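Local coordinates for Alr3699 protein (Nostoc sp., PDB 4XSO) that probably belongs to the glycosyltransferases of the GT-B fold, built from two Rossmann-like domains that each hold a parallel beta sheet, at residues A[36-41]-A[48-53]. Residues are numbered along the deposited sequence; the frame is centred on the assembly and turned at random.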
loop_
_atom_site.group_PDB
_atom_site.type_symbol
_atom_site.label_atom_id
_atom_site.label_comp_id
_atom_site.label_asym_id
_atom_site.label_seq_id
_atom_site.Cartn_x
_atom_site.Cartn_y
_atom_site.Cartn_z
ATOM N N ALA A 36 -19.587 1.666 -14.110
ATOM C CA ALA A 36 -18.770 2.201 -13.037
ATOM C C ALA A 36 -19.181 1.695 -11.696
ATOM O O ALA A 36 -20.241 1.123 -11.585
ATOM C CB ALA A 36 -18.794 3.711 -13.089
ATOM N N LEU A 37 -18.289 1.861 -10.705
ATOM C CA LEU A 37 -18.476 1.558 -9.320
ATOM C C LEU A 37 -17.846 2.701 -8.536
ATOM O O LEU A 37 -16.716 3.082 -8.824
ATOM C CB LEU A 37 -17.782 0.240 -8.964
ATOM C CG LEU A 37 -17.935 -0.244 -7.515
ATOM C CD1 LEU A 37 -19.379 -0.317 -7.075
ATOM C CD2 LEU A 37 -17.277 -1.637 -7.366
ATOM N N VAL A 38 -18.555 3.269 -7.570
ATOM C CA VAL A 38 -17.932 4.159 -6.589
ATOM C C VAL A 38 -17.577 3.399 -5.276
ATOM O O VAL A 38 -18.428 2.890 -4.559
ATOM C CB VAL A 38 -18.806 5.384 -6.238
ATOM C CG1 VAL A 38 -18.043 6.286 -5.252
ATOM C CG2 VAL A 38 -19.146 6.184 -7.463
ATOM N N GLY A 39 -16.299 3.293 -5.013
ATOM C CA GLY A 39 -15.785 2.699 -3.794
ATOM C C GLY A 39 -15.608 3.826 -2.769
ATOM O O GLY A 39 -14.889 4.831 -3.002
ATOM N N LEU A 40 -16.324 3.711 -1.670
ATOM C CA LEU A 40 -16.139 4.609 -0.563
ATOM C C LEU A 40 -15.308 3.962 0.567
ATOM O O LEU A 40 -15.351 2.769 0.767
ATOM C CB LEU A 40 -17.497 5.007 0.010
ATOM C CG LEU A 40 -18.491 5.710 -0.915
ATOM C CD1 LEU A 40 -19.787 5.989 -0.143
ATOM C CD2 LEU A 40 -17.888 6.985 -1.468
ATOM N N PHE A 41 -14.605 4.777 1.321
ATOM C CA PHE A 41 -13.884 4.255 2.482
ATOM C C PHE A 41 -14.678 4.359 3.797
ATOM O O PHE A 41 -14.249 3.854 4.800
ATOM C CB PHE A 41 -12.520 4.949 2.617
ATOM C CG PHE A 41 -11.574 4.716 1.454
ATOM C CD1 PHE A 41 -11.823 3.763 0.471
ATOM C CD2 PHE A 41 -10.381 5.435 1.388
ATOM C CE1 PHE A 41 -10.924 3.568 -0.570
ATOM C CE2 PHE A 41 -9.498 5.245 0.357
ATOM C CZ PHE A 41 -9.764 4.320 -0.624
ATOM N N THR A 48 -26.041 6.564 0.322
ATOM C CA THR A 48 -27.505 6.640 0.043
ATOM C C THR A 48 -27.806 7.509 -1.191
ATOM O O THR A 48 -28.570 7.063 -2.117
ATOM C CB THR A 48 -28.317 7.043 1.340
ATOM O OG1 THR A 48 -27.919 6.192 2.423
ATOM C CG2 THR A 48 -29.812 6.844 1.150
ATOM N N LEU A 49 -27.167 8.680 -1.268
ATOM C CA LEU A 49 -27.358 9.579 -2.438
ATOM C C LEU A 49 -26.920 8.920 -3.769
ATOM O O LEU A 49 -27.579 9.118 -4.802
ATOM C CB LEU A 49 -26.617 10.908 -2.342
ATOM C CG LEU A 49 -26.910 11.928 -1.236
ATOM C CD1 LEU A 49 -25.911 13.099 -1.355
ATOM C CD2 LEU A 49 -28.367 12.450 -1.322
ATOM N N LEU A 50 -25.831 8.115 -3.715
ATOM C CA LEU A 50 -25.371 7.384 -4.887
ATOM C C LEU A 50 -26.420 6.352 -5.286
ATOM O O LEU A 50 -26.800 6.273 -6.425
ATOM C CB LEU A 50 -24.015 6.713 -4.616
ATOM C CG LEU A 50 -22.830 7.699 -4.584
ATOM C CD1 LEU A 50 -21.635 7.042 -3.896
ATOM C CD2 LEU A 50 -22.515 8.092 -6.031
ATOM N N GLU A 51 -26.934 5.620 -4.335
ATOM C CA GLU A 51 -27.992 4.660 -4.611
ATOM C C GLU A 51 -29.244 5.346 -5.180
ATOM O O GLU A 51 -29.795 4.929 -6.229
ATOM C CB GLU A 51 -28.324 3.895 -3.324
ATOM C CG GLU A 51 -27.255 2.885 -2.905
ATOM C CD GLU A 51 -27.427 2.412 -1.470
ATOM O OE1 GLU A 51 -28.232 3.010 -0.714
ATOM O OE2 GLU A 51 -26.706 1.496 -1.069
ATOM N N GLN A 52 -29.618 6.474 -4.600
ATOM C CA GLN A 52 -30.758 7.239 -5.129
ATOM C C GLN A 52 -30.553 7.624 -6.583
ATOM O O GLN A 52 -31.504 7.899 -7.293
ATOM C CB GLN A 52 -30.986 8.520 -4.311
ATOM C CG GLN A 52 -31.365 8.240 -2.828
ATOM C CD GLN A 52 -31.652 9.507 -2.033
ATOM O OE1 GLN A 52 -31.384 10.612 -2.505
ATOM N NE2 GLN A 52 -32.191 9.347 -0.810
ATOM N N HIS A 53 -29.304 7.726 -7.011
ATOM C CA HIS A 53 -29.010 8.097 -8.383
ATOM C C HIS A 53 -28.641 6.885 -9.239
ATOM O O HIS A 53 -28.164 7.068 -10.326
ATOM C CB HIS A 53 -27.884 9.147 -8.413
ATOM C CG HIS A 53 -28.330 10.536 -8.057
ATOM N ND1 HIS A 53 -28.236 11.050 -6.775
ATOM C CD2 HIS A 53 -28.840 11.531 -8.825
ATOM C CE1 HIS A 53 -28.659 12.301 -6.771
ATOM N NE2 HIS A 53 -29.044 12.613 -8.000
#
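Val-38 of strand 36-40 and Leu-50 of helix 45-52 bring the two backbones nearest each other, with CA atoms 8.3 Å apart, a separation that leaves the gap to be filled by side chains. Leu-50 does so from the helix side. Its CB already points toward the strand, and with CG anti to the carbonyl carbon (chi1 -74°) the methyls are carried on to Val-38. CD1 of Leu-50 rests 3.9 Å from CG1 of Val-38, and CD2 of Leu-50 lies 4.1 Å from CG2 of the same valine. The two forks meet branch to branch, their methyl pairs set side by side, although the side chains as a whole cross at about a right angle. CD1 of Leu-50 also meets CD1 of Leu-40 at a looser 4.3 Å, so one methyl touches two strand residues. Valine, branched at CB, suits an extended strand and offers a short, broad surface; leucine has the reach a helix needs to span the gap. All three residues are buried, and the contact between them is wholly apolar. Leu-25 and Ile-26 of helix 20-29 and Val-57 of the next strand extend the same core, the first touching Val-38 and the other two Leu-50.

Near the end of segment 48-53, the ring of His-53 turns back on the backbone: its ND1 donates to O of Leu-49 over 2.8 Å. That oxygen lies close to the ring plane, and the bond is fairly straight (159° at the hydrogen), which helps fix the ring's rotation.

Strand 36-40, helix 45-52 and strand 57-59, which runs parallel beside the first, form a beta-alpha-beta unit at one margin of the seven-stranded parallel sheet, in the N-terminal Rossmann-like domain of a GT-B fold.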